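Local coordinates for protein UV damage endonuclease (Sulfolobus acidocaldarius, PDB 3TC3) that probably cleaves DNA at UV-induced and other lesions as a manganese-containing TIM-barrel endonuclease of the UvdE family, at residues G25-N30 / K290-S295; K53-N58 / T83-S88; I116-H121 / M153-K158. All blocks are in the same frame, centred on the assembly; numbering follows the deposited sequence.

Overall arrangement
Contacts 1 and 3 involve strands of the same closed parallel barrel, while contact 2 lies in the layer outside it. Contact 1 joins the first strand to the start of the last helix and is partly buried, with a lysine reaching a backbone carbonyl and a glutamate lying against a tyrosine and an asparagine. Contact 3, deeper in the core, pairs the third strand with the start of the fourth mainly through backbone bonds. Contact 2 is buried too but farther from the chain's centre, where helix 48-71, which follows the first strand, packs on a loop through one hydrogen bond from an asparagine side-chain amide and van der Waals contacts. Their centres lie 17 to 20 Å apart and none touches another.

Contact 1 of 3, residues G25-N30 / K290-S295; sequences GYVSTN and KDKEIS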
ATOM      1  N   GLY A  25      -4.068  -6.567   7.917  1.00 10.57           N
ATOM      2  CA  GLY A  25      -4.625  -5.275   7.495  1.00 10.29           C
ATOM      3  C   GLY A  25      -5.652  -5.346   6.431  1.00 10.19           C
ATOM      4  O   GLY A  25      -5.838  -6.351   5.805  1.00 10.75           O
ATOM      5  N   TYR A  26      -6.306  -4.173   6.265  1.00  9.88           N
ATOM      6  CA  TYR A  26      -7.189  -3.988   5.075  1.00  9.08           C
ATOM      7  C   TYR A  26      -6.953  -2.587   4.528  1.00  9.54           C
ATOM      8  O   TYR A  26      -6.201  -1.789   5.118  1.00  9.11           O
ATOM      9  CB  TYR A  26      -8.629  -4.343   5.330  1.00  9.76           C
ATOM     10  CG  TYR A  26      -9.268  -3.494   6.374  1.00  9.72           C
ATOM     11  CD1 TYR A  26      -9.036  -3.731   7.782  1.00 11.45           C
ATOM     12  CD2 TYR A  26     -10.119  -2.397   6.004  1.00 10.30           C
ATOM     13  CE1 TYR A  26      -9.623  -2.914   8.773  1.00 11.42           C
ATOM     14  CE2 TYR A  26     -10.673  -1.584   7.004  1.00 10.58           C
ATOM     15  CZ  TYR A  26     -10.393  -1.838   8.359  1.00 12.14           C
ATOM     16  OH  TYR A  26     -11.026  -1.002   9.290  1.00 12.43           O
ATOM     17  N   VAL A  27      -7.681  -2.257   3.452  1.00  8.78           N
ATOM     18  CA  VAL A  27      -7.261  -1.089   2.608  1.00  9.02           C
ATOM     19  C   VAL A  27      -8.305   0.030   2.654  1.00 10.32           C
ATOM     20  O   VAL A  27      -9.499  -0.186   2.363  1.00 10.68           O
ATOM     21  CB  VAL A  27      -7.155  -1.579   1.163  1.00  9.07           C
ATOM     22  CG1 VAL A  27      -6.930  -0.386   0.146  1.00  9.36           C
ATOM     23  CG2 VAL A  27      -6.012  -2.644   1.071  1.00  8.74           C
ATOM     24  N   SER A  28      -7.851   1.254   2.951  1.00 10.19           N
ATOM     25  CA  SER A  28      -8.514   2.582   2.640  1.00 11.55           C
ATOM     26  C   SER A  28      -9.687   3.002   3.502  1.00 12.25           C
ATOM     27  O   SER A  28      -9.715   4.139   3.943  1.00 13.53           O
ATOM     28  CB  SER A  28      -8.866   2.692   1.148  1.00 13.52           C
ATOM     29  OG  SER A  28      -7.643   2.936   0.459  1.00 15.33           O
ATOM     30  N   THR A  29     -10.653   2.113   3.698  1.00 11.64           N
ATOM     31  CA  THR A  29     -11.875   2.554   4.436  1.00 13.35           C
ATOM     32  C   THR A  29     -12.574   1.312   4.944  1.00 12.01           C
ATOM     33  O   THR A  29     -12.148   0.174   4.667  1.00 12.21           O
ATOM     34  CB  THR A  29     -12.780   3.454   3.579  1.00 14.70           C
ATOM     35  OG1 THR A  29     -13.695   4.155   4.420  1.00 16.92           O
ATOM     36  CG2 THR A  29     -13.490   2.670   2.485  1.00 16.08           C
ATOM     37  N   ASN A  30     -13.534   1.547   5.839  1.00 11.77           N
ATOM     38  CA  ASN A  30     -14.218   0.459   6.539  1.00 12.65           C
ATOM     39  C   ASN A  30     -15.692   0.705   6.247  1.00 12.94           C
ATOM     40  O   ASN A  30     -16.278   1.732   6.591  1.00 13.69           O
ATOM     41  CB  ASN A  30     -13.872   0.561   8.040  1.00 13.34           C
ATOM     42  CG  ASN A  30     -14.554  -0.495   8.885  1.00 13.33           C
ATOM     43  OD1 ASN A  30     -15.776  -0.684   8.705  1.00 15.23           O
ATOM     44  ND2 ASN A  30     -13.848  -1.137   9.831  1.00 14.47           N
ATOM     45  N   LYS A 290     -12.576  -7.274  -1.749  1.00 11.99           N
ATOM     46  CA  LYS A 290     -13.450  -6.150  -1.885  1.00 13.11           C
ATOM     47  C   LYS A 290     -14.307  -5.911  -0.632  1.00 12.49           C
ATOM     48  O   LYS A 290     -14.795  -4.789  -0.482  1.00 13.10           O
ATOM     49  CB  LYS A 290     -14.442  -6.425  -3.024  1.00 14.62           C
ATOM     50  CG  LYS A 290     -13.682  -6.589  -4.401  1.00 20.62           C
ATOM     51  CD  LYS A 290     -13.182  -5.304  -4.897  1.00 24.39           C
ATOM     52  CE  LYS A 290     -12.643  -5.593  -6.341  1.00 27.88           C
ATOM     53  NZ  LYS A 290     -11.289  -4.961  -6.466  1.00 37.24           N
ATOM     54  N   ASP A 291     -14.435  -6.903   0.263  1.00 11.23           N
ATOM     55  CA  ASP A 291     -15.209  -6.611   1.512  1.00 11.95           C
ATOM     56  C   ASP A 291     -14.372  -6.166   2.700  1.00 12.35           C
ATOM     57  O   ASP A 291     -14.927  -6.005   3.818  1.00 13.13           O
ATOM     58  CB  ASP A 291     -16.102  -7.843   1.924  1.00 11.99           C
ATOM     59  CG  ASP A 291     -15.333  -9.078   2.306  1.00 12.64           C
ATOM     60  OD1 ASP A 291     -14.069  -9.058   2.201  1.00 13.55           O
ATOM     61  OD2 ASP A 291     -16.018 -10.036   2.706  1.00 15.09           O
ATOM     62  N   LYS A 292     -13.092  -5.861   2.454  1.00 10.71           N
ATOM     63  CA  LYS A 292     -12.318  -4.979   3.410  1.00 11.21           C
ATOM     64  C   LYS A 292     -12.379  -5.527   4.832  1.00 11.03           C
ATOM     65  O   LYS A 292     -11.887  -6.652   5.076  1.00 10.54           O
ATOM     66  CB  LYS A 292     -12.725  -3.501   3.313  1.00 10.98           C
ATOM     67  CG  LYS A 292     -12.382  -2.994   1.909  1.00 11.37           C
ATOM     68  CD  LYS A 292     -12.646  -1.473   1.771  1.00 11.34           C
ATOM     69  CE  LYS A 292     -12.388  -0.915   0.389  1.00 11.78           C
ATOM     70  NZ  LYS A 292     -10.903  -1.050   0.069  1.00 12.54           N
ATOM     71  N   GLU A 293     -12.901  -4.755   5.769  1.00 11.45           N
ATOM     72  CA  GLU A 293     -12.808  -5.159   7.194  1.00 11.91           C
ATOM     73  C   GLU A 293     -13.525  -6.512   7.484  1.00 12.53           C
ATOM     74  O   GLU A 293     -13.153  -7.166   8.432  1.00 13.39           O
ATOM     75  CB  GLU A 293     -13.391  -4.076   8.167  1.00 11.74           C
ATOM     76  CG  GLU A 293     -14.932  -3.968   8.094  1.00 12.85           C
ATOM     77  CD  GLU A 293     -15.508  -3.310   6.814  1.00 12.82           C
ATOM     78  OE1 GLU A 293     -14.794  -2.712   5.938  1.00 12.48           O
ATOM     79  OE2 GLU A 293     -16.757  -3.341   6.694  1.00 13.68           O
ATOM     80  N   ILE A 294     -14.518  -6.879   6.666  1.00 12.57           N
ATOM     81  CA  ILE A 294     -15.248  -8.144   6.916  1.00 12.89           C
ATOM     82  C   ILE A 294     -14.252  -9.342   6.695  1.00 12.58           C
ATOM     83  O   ILE A 294     -14.180 -10.271   7.521  1.00 14.58           O
ATOM     84  CB  ILE A 294     -16.464  -8.220   6.027  1.00 14.25           C
ATOM     85  CG1 ILE A 294     -17.482  -7.070   6.347  1.00 18.01           C
ATOM     86  CG2 ILE A 294     -17.106  -9.711   6.117  1.00 15.00           C
ATOM     87  CD1 ILE A 294     -18.473  -7.310   7.387  1.00 21.66           C
ATOM     88  N   SER A 295     -13.411  -9.284   5.639  1.00 12.21           N
ATOM     89  CA  SER A 295     -12.381 -10.247   5.497  1.00 11.62           C
ATOM     90  C   SER A 295     -11.303 -10.123   6.565  1.00 11.70           C
ATOM     91  O   SER A 295     -10.727 -11.161   6.947  1.00 12.24           O
ATOM     92  CB  SER A 295     -11.736 -10.220   4.084  1.00 11.92           C
ATOM     93  OG  SER A 295     -12.584 -10.923   3.190  1.00 12.37           O
TER
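In this TIM barrel the closure between first and last βα units passes through the contact of 25-30, the C-terminal end of strand 22-27 and the loop behind it, with 290-295, which leads into helix 293-305. The contact lies near the metal site, the side chain of V27 being about 5 Å from that of the manganese ligand E288. Y26 and E293 meet first. The beginning of the helix lies over one face of the tyrosine ring: E293 CB makes a CH-pi contact, 3.9 Å from the centroid of the Y26 ring and 17° off its normal. The first torsion of Y26 places CG between its own backbone N and carbonyl carbon and brings one face of the ring against E293.

Beyond the ring, the N30 amide and the E293 carboxylate are stacked with their planes 16° apart, N30 OD1 lying 3.2 Å from E293 CD. The two groups do not bond to each other; instead each is held by other partners, N30 OD1 by the backbone N of L33, and the two oxygens of E293 by Y31 N and S32 OG. N30 ND2 donates to Y26 OH at 2.9 Å, and the same hydroxyl is hydrogen-bonded to N69 of helix 48-71, so the ring is fixed at its far end. W68 of that helix touches Y26, N30 and E293 as well.

The side chain of K292, the N-cap residue, reaches across to V27. It is extended as far as CE, passing T29 O with CD at 3.4 Å, and then bends at its last torsion to turn the ammonium group onto the V27 carbonyl. That carbonyl also accepts T29 N, and K292 NZ reaches V27 O at 2.8 Å from above the carbonyl plane, 38° out of it.

Contact 2 of 3, residues K53-N58 / T83-S88; sequences KVSSSN and TIPLAS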
ATOM      1  N   LYS A  53     -12.308  20.725   4.220  1.00 25.34           N
ATOM      2  CA  LYS A  53     -13.489  20.058   4.687  1.00 27.18           C
ATOM      3  C   LYS A  53     -13.415  18.573   4.420  1.00 25.66           C
ATOM      4  O   LYS A  53     -13.739  17.815   5.313  1.00 23.60           O
ATOM      5  CB  LYS A  53     -14.721  20.635   4.003  1.00 29.96           C
ATOM      6  CG  LYS A  53     -16.048  20.139   4.504  1.00 35.96           C
ATOM      7  CD  LYS A  53     -17.094  21.093   3.950  1.00 40.51           C
ATOM      8  CE  LYS A  53     -18.154  20.260   3.229  1.00 48.86           C
ATOM      9  NZ  LYS A  53     -19.190  19.758   4.182  1.00 48.55           N
ATOM     10  N   VAL A  54     -13.029  18.160   3.223  1.00 22.07           N
ATOM     11  CA  VAL A  54     -13.038  16.718   2.952  1.00 21.97           C
ATOM     12  C   VAL A  54     -11.805  16.068   3.594  1.00 21.44           C
ATOM     13  O   VAL A  54     -11.927  14.986   4.078  1.00 21.00           O
ATOM     14  CB  VAL A  54     -13.164  16.461   1.447  1.00 22.33           C
ATOM     15  CG1 VAL A  54     -13.065  14.942   1.094  1.00 21.05           C
ATOM     16  CG2 VAL A  54     -14.454  17.086   0.915  1.00 24.47           C
ATOM     17  N   SER A  55     -10.656  16.768   3.645  1.00 20.19           N
ATOM     18  CA  SER A  55      -9.511  16.226   4.404  1.00 20.16           C
ATOM     19  C   SER A  55      -9.839  16.019   5.888  1.00 20.58           C
ATOM     20  O   SER A  55      -9.546  14.963   6.441  1.00 19.41           O
ATOM     21  CB  SER A  55      -8.286  17.128   4.237  1.00 19.53           C
ATOM     22  OG  SER A  55      -7.915  17.325   2.856  1.00 19.92           O
ATOM     23  N   SER A  56     -10.456  17.035   6.534  1.00 20.80           N
ATOM     24  CA  SER A  56     -10.838  16.861   7.896  1.00 22.57           C
ATOM     25  C   SER A  56     -11.792  15.677   8.081  1.00 22.09           C
ATOM     26  O   SER A  56     -11.664  14.970   9.077  1.00 23.21           O
ATOM     27  CB  SER A  56     -11.431  18.178   8.468  1.00 23.79           C
ATOM     28  OG  SER A  56     -10.388  19.116   8.540  1.00 26.72           O
ATOM     29  N   SER A  57     -12.786  15.517   7.209  1.00 22.07           N
ATOM     30  CA  SER A  57     -13.730  14.451   7.475  1.00 22.26           C
ATOM     31  C   SER A  57     -13.011  13.128   7.214  1.00 20.68           C
ATOM     32  O   SER A  57     -13.227  12.162   7.965  1.00 19.64           O
ATOM     33  CB  SER A  57     -15.019  14.471   6.672  1.00 24.06           C
ATOM     34  OG  SER A  57     -14.858  14.729   5.274  1.00 24.74           O
ATOM     35  N   ASN A  58     -12.177  13.081   6.196  1.00 18.69           N
ATOM     36  CA  ASN A  58     -11.444  11.827   5.976  1.00 17.23           C
ATOM     37  C   ASN A  58     -10.596  11.446   7.176  1.00 18.29           C
ATOM     38  O   ASN A  58     -10.495  10.247   7.535  1.00 17.22           O
ATOM     39  CB  ASN A  58     -10.534  11.917   4.732  1.00 15.96           C
ATOM     40  CG  ASN A  58     -11.275  11.792   3.381  1.00 15.02           C
ATOM     41  OD1 ASN A  58     -12.378  11.200   3.280  1.00 16.83           O
ATOM     42  ND2 ASN A  58     -10.588  12.195   2.301  1.00 15.60           N
ATOM     43  N   THR A  83      -6.791  10.729   1.026  1.00 13.05           N
ATOM     44  CA  THR A  83      -6.911  11.365   2.364  1.00 13.17           C
ATOM     45  C   THR A  83      -6.942  12.901   2.207  1.00 14.96           C
ATOM     46  O   THR A  83      -7.867  13.526   2.754  1.00 14.77           O
ATOM     47  CB  THR A  83      -5.757  10.953   3.290  1.00 13.65           C
ATOM     48  OG1 THR A  83      -5.984   9.549   3.588  1.00 12.42           O
ATOM     49  CG2 THR A  83      -5.770  11.731   4.612  1.00 14.47           C
ATOM     50  N   ILE A  84      -5.945  13.439   1.515  1.00 14.76           N
ATOM     51  CA  ILE A  84      -6.003  14.906   1.183  1.00 15.06           C
ATOM     52  C   ILE A  84      -6.334  14.996  -0.340  1.00 14.40           C
ATOM     53  O   ILE A  84      -5.476  14.750  -1.179  1.00 16.14           O
ATOM     54  CB  ILE A  84      -4.656  15.556   1.379  1.00 14.99           C
ATOM     55  CG1 ILE A  84      -4.077  15.244   2.758  1.00 14.93           C
ATOM     56  CG2 ILE A  84      -4.806  17.148   1.090  1.00 15.71           C
ATOM     57  CD1 ILE A  84      -4.932  15.768   3.977  1.00 16.35           C
ATOM     58  N   PRO A  85      -7.592  15.272  -0.721  1.00 15.47           N
ATOM     59  CA  PRO A  85      -7.934  15.220  -2.128  1.00 16.23           C
ATOM     60  C   PRO A  85      -7.169  16.116  -3.068  1.00 16.06           C
ATOM     61  O   PRO A  85      -7.087  17.298  -2.706  1.00 18.74           O
ATOM     62  CB  PRO A  85      -9.424  15.590  -2.115  1.00 18.66           C
ATOM     63  CG  PRO A  85      -9.910  15.204  -0.825  1.00 18.90           C
ATOM     64  CD  PRO A  85      -8.746  15.612   0.124  1.00 18.01           C
ATOM     65  N   LEU A  86      -6.712  15.611  -4.231  1.00 16.61           N
ATOM     66  CA  LEU A  86      -6.018  16.425  -5.233  1.00 16.11           C
ATOM     67  C   LEU A  86      -4.701  17.048  -4.760  1.00 15.76           C
ATOM     68  O   LEU A  86      -4.141  17.926  -5.427  1.00 15.86           O
ATOM     69  CB  LEU A  86      -6.938  17.550  -5.822  1.00 18.00           C
ATOM     70  CG  LEU A  86      -8.204  17.005  -6.480  1.00 20.28           C
ATOM     71  CD1 LEU A  86      -9.130  18.250  -6.665  1.00 23.23           C
ATOM     72  CD2 LEU A  86      -7.765  16.335  -7.819  1.00 22.43           C
ATOM     73  N   ALA A  87      -4.117  16.491  -3.680  1.00 15.16           N
ATOM     74  CA  ALA A  87      -2.901  17.088  -3.090  1.00 15.41           C
ATOM     75  C   ALA A  87      -1.714  17.261  -4.012  1.00 16.91           C
ATOM     76  O   ALA A  87      -0.912  18.189  -3.804  1.00 18.65           O
ATOM     77  CB  ALA A  87      -2.451  16.273  -1.849  1.00 17.28           C
ATOM     78  N   SER A  88      -1.563  16.394  -5.012  1.00 16.69           N
ATOM     79  CA  SER A  88      -0.353  16.595  -5.869  1.00 18.54           C
ATOM     80  C   SER A  88      -0.669  17.278  -7.182  1.00 19.76           C
ATOM     81  O   SER A  88       0.223  17.424  -8.032  1.00 21.60           O
ATOM     82  CB  SER A  88       0.315  15.245  -6.155  1.00 19.77           C
ATOM     83  OG  SER A  88      -0.595  14.490  -6.949  1.00 21.73           O
TER
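N58 and T83 supply the hydrogen bond between helix 48-71 and the loop that follows strand 76-78, a contact in the outer layer of the TIM barrel, away from the manganese site. N58 ND2 donates to T83 O at 3.1 Å, and the bond is nearly straight, with an N-H...O angle of 176°. The oxygen lies in the amide plane of N58, whereas the donor stands above the carbonyl plane of T83, 41° out of it. On the other side of the amide, N58 OD1 is hydrogen-bonded to NZ of K39, which fixes which way round the amide is turned.

A weaker polar interaction uses the same acceptor. S55 CA, one helical turn before N58, points its hydrogen at T83 O across 3.6 Å, so this carbonyl lies against the helix surface with an amide and a CA-H both directed at it.

S55 OG is hydrogen-bonded to V51 O within the helix, so its contact with the loop is van der Waals. With a chi1 of -56° it stands beside the backbone N, where P85 CD lies 3.3 Å from S55 OG, and I84 CD1 approaches S55 CB to 3.6 Å. P85 also sets CG against V54 CG1 at 3.7 Å, the two side chains meeting at a slant. I84 and P85 open a type II turn ending at A87, while I84 and T83 pack against L149 of helix 133-153.

At S55, a small residue, the backbones come close, with S55 CA and I84 CA 4.9 Å apart. The near-linear bond from N58, whose OD1 is engaged by K39, thus fixes the position of the T83 carbonyl on the helix, while I84 and P85 add packing that imposes little direction of its own.

Contact 3 of 3, residues I116-H121 / M153-K158; sequences IRISMH and MGIEGK
I155 CG1 sits between its own backbone N and carbonyl carbon (chi1 69°) and the chain is extended beyond CG1, a course that carries CD1 to I118, whose CG1 stands beside the backbone N (chi1 -69°). The two isoleucines cross at about a right angle, with I118 CG1 and I155 CD1 4.0 Å apart. This is one joint of the TIM-barrel wall: strand 117-120 pairs in parallel with strand 158-162 after a right-handed βαβ crossover through helix 133-153. L150 of that helix and I111 of helix 101-113 pack on both isoleucines.

The link from the helix begins with a Schellman motif, G154 taking a positive phi. G157, also at positive phi, has its CA 3.3 Å from I118 O in a CA-H...O contact.

S119 and K158 form the bridge of the parallel ladder, and K158 N donates to I118 O at 3.1 Å. On the far edge of the strand S119 pairs with F77 and I79 of the preceding barrel strand and its extension. S119 lies about 6 Å, side chain to side chain, from the manganese ligand D251. The S119 CA-H also faces K158 O, the carbon being 3.2 Å from it, and M120 N donates to K158 O at 2.9 Å.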
ATOM      1  N   ILE A 116       0.857   0.165  15.243  1.00 21.29           N
ATOM      2  CA  ILE A 116       0.098  -0.104  14.019  1.00 18.55           C
ATOM      3  C   ILE A 116       1.053   0.096  12.828  1.00 16.99           C
ATOM      4  O   ILE A 116       1.841   1.066  12.774  1.00 18.29           O
ATOM      5  CB  ILE A 116      -1.151   0.744  13.917  1.00 18.34           C
ATOM      6  CG1 ILE A 116      -2.113   0.365  15.069  1.00 21.15           C
ATOM      7  CG2 ILE A 116      -1.801   0.648  12.534  1.00 18.14           C
ATOM      8  CD1 ILE A 116      -3.276   1.276  15.190  1.00 21.71           C
ATOM      9  N   ARG A 117       1.037  -0.819  11.891  1.00 15.05           N
ATOM     10  CA  ARG A 117       1.939  -0.702  10.701  1.00 13.22           C
ATOM     11  C   ARG A 117       1.132  -0.049   9.610  1.00 12.77           C
ATOM     12  O   ARG A 117      -0.039  -0.357   9.463  1.00 12.06           O
ATOM     13  CB  ARG A 117       2.331  -2.092  10.255  1.00 15.36           C
ATOM     14  CG  ARG A 117       3.374  -2.214   9.193  1.00 17.10           C
ATOM     15  CD  ARG A 117       4.686  -2.568   9.748  1.00 22.96           C
ATOM     16  NE  ARG A 117       5.767  -2.474   8.771  1.00 21.86           N
ATOM     17  CZ  ARG A 117       6.367  -3.516   8.197  1.00 20.97           C
ATOM     18  NH1 ARG A 117       5.980  -4.799   8.365  1.00 21.73           N
ATOM     19  NH2 ARG A 117       7.453  -3.202   7.453  1.00 21.53           N
ATOM     20  N   ILE A 118       1.797   0.783   8.815  1.00 11.70           N
ATOM     21  CA  ILE A 118       1.065   1.575   7.776  1.00 11.05           C
ATOM     22  C   ILE A 118       1.708   1.410   6.383  1.00 11.49           C
ATOM     23  O   ILE A 118       2.959   1.473   6.216  1.00 11.46           O
ATOM     24  CB  ILE A 118       1.109   3.093   8.158  1.00 12.08           C
ATOM     25  CG1 ILE A 118       0.233   3.359   9.420  1.00 13.22           C
ATOM     26  CG2 ILE A 118       0.604   3.981   7.039  1.00 12.91           C
ATOM     27  CD1 ILE A 118      -1.248   2.933   9.276  1.00 14.96           C
ATOM     28  N   SER A 119       0.876   1.257   5.380  1.00 10.83           N
ATOM     29  CA  SER A 119       1.347   1.329   4.008  1.00 10.65           C
ATOM     30  C   SER A 119       0.405   2.285   3.235  1.00 10.81           C
ATOM     31  O   SER A 119      -0.654   2.719   3.766  1.00 10.41           O
ATOM     32  CB  SER A 119       1.364  -0.023   3.320  1.00 11.25           C
ATOM     33  OG  SER A 119       0.039  -0.520   3.219  1.00 12.51           O
ATOM     34  N   MET A 120       0.868   2.728   2.059  1.00  9.38           N
ATOM     35  CA  MET A 120       0.022   3.458   1.124  1.00  9.81           C
ATOM     36  C   MET A 120       0.391   2.941  -0.238  1.00  9.69           C
ATOM     37  O   MET A 120       1.544   2.599  -0.491  1.00 10.23           O
ATOM     38  CB  MET A 120       0.234   4.976   1.144  1.00 10.33           C
ATOM     39  CG  MET A 120      -0.114   5.607   2.557  1.00 11.26           C
ATOM     40  SD  MET A 120       0.007   7.448   2.458  1.00 11.74           S
ATOM     41  CE  MET A 120      -1.524   7.799   1.553  1.00 11.87           C
ATOM     42  N   HIS A 121      -0.578   3.033  -1.183  1.00 10.11           N
ATOM     43  CA  HIS A 121      -0.315   2.608  -2.598  0.50 11.68           C
ATOM     44  C   HIS A 121      -0.918   3.692  -3.477  1.00 11.86           C
ATOM     45  O   HIS A 121      -2.124   3.768  -3.672  1.00 14.09           O
ATOM     46  CB  HIS A 121      -1.049   1.269  -2.828  0.50 13.69           C
ATOM     47  CG  HIS A 121      -0.996   0.713  -4.255  0.50 16.52           C
ATOM     48  ND1 HIS A 121      -1.773   1.150  -5.246  0.50 20.72           N
ATOM     49  CD2 HIS A 121      -0.305  -0.394  -4.759  0.50 21.36           C
ATOM     50  CE1 HIS A 121      -1.569   0.402  -6.364  0.50 22.93           C
ATOM     51  NE2 HIS A 121      -0.687  -0.558  -6.060  0.50 21.74           N
ATOM     52  N   MET A 153       2.225  13.020   9.931  1.00 16.92           N
ATOM     53  CA  MET A 153       1.766  12.171  11.042  1.00 17.21           C
ATOM     54  C   MET A 153       2.919  11.803  11.981  1.00 17.77           C
ATOM     55  O   MET A 153       2.661  11.300  13.079  1.00 19.92           O
ATOM     56  CB  MET A 153       1.126  10.879  10.514  1.00 18.21           C
ATOM     57  CG  MET A 153      -0.093  11.226   9.717  1.00 17.33           C
ATOM     58  SD  MET A 153      -0.854   9.745   8.997  1.00 17.40           S
ATOM     59  CE  MET A 153      -2.358  10.407   8.326  1.00 16.53           C
ATOM     60  N   GLY A 154       4.165  12.093  11.597  1.00 18.11           N
ATOM     61  CA  GLY A 154       5.325  11.703  12.403  1.00 19.71           C
ATOM     62  C   GLY A 154       5.560  10.201  12.433  1.00 20.40           C
ATOM     63  O   GLY A 154       6.079   9.660  13.425  1.00 23.25           O
ATOM     64  N   ILE A 155       5.193   9.499  11.355  1.00 18.85           N
ATOM     65  CA  ILE A 155       5.438   8.095  11.276  1.00 19.60           C
ATOM     66  C   ILE A 155       6.287   7.707  10.055  1.00 18.80           C
ATOM     67  O   ILE A 155       6.620   8.579   9.201  1.00 21.80           O
ATOM     68  CB  ILE A 155       4.095   7.351  11.207  1.00 18.70           C
ATOM     69  CG1 ILE A 155       3.391   7.629   9.855  1.00 16.77           C
ATOM     70  CG2 ILE A 155       3.147   7.734  12.435  1.00 18.44           C
ATOM     71  CD1 ILE A 155       2.018   6.871   9.711  1.00 17.80           C
ATOM     72  N   GLU A 156       6.707   6.458  10.057  1.00 20.06           N
ATOM     73  CA  GLU A 156       7.515   5.989   8.892  1.00 20.33           C
ATOM     74  C   GLU A 156       6.567   5.477   7.809  1.00 19.22           C
ATOM     75  O   GLU A 156       6.150   6.351   6.970  1.00 18.31           O
ATOM     76  CB  GLU A 156       8.552   4.940   9.265  1.00 26.17           C
ATOM     77  CG  GLU A 156       9.705   5.415  10.273  1.00 31.78           C
ATOM     78  CD  GLU A 156      10.390   6.733   9.930  1.00 38.98           C
ATOM     79  OE1 GLU A 156      10.659   7.049   8.748  1.00 35.32           O
ATOM     80  OE2 GLU A 156      10.727   7.471  10.887  1.00 45.40           O
ATOM     81  N   GLY A 157       6.254   4.170   7.819  1.00 15.63           N
ATOM     82  CA  GLY A 157       5.284   3.676   6.815  1.00 13.14           C
ATOM     83  C   GLY A 157       6.007   3.393   5.528  1.00 13.81           C
ATOM     84  O   GLY A 157       7.144   3.827   5.317  1.00 16.52           O
ATOM     85  N   LYS A 158       5.350   2.647   4.692  1.00 11.02           N
ATOM     86  CA  LYS A 158       5.855   2.337   3.330  1.00 11.16           C
ATOM     87  C   LYS A 158       4.946   2.865   2.250  1.00 11.30           C
ATOM     88  O   LYS A 158       3.721   2.790   2.387  1.00 11.08           O
ATOM     89  CB  LYS A 158       6.030   0.822   3.149  1.00 11.19           C
ATOM     90  CG  LYS A 158       7.108   0.199   4.150  1.00 12.56           C
ATOM     91  CD  LYS A 158       8.451   0.771   3.981  1.00 13.55           C
ATOM     92  CE  LYS A 158       9.469  -0.035   4.866  1.00 18.10           C
ATOM     93  NZ  LYS A 158      10.708   0.749   4.846  1.00 20.96           N
TER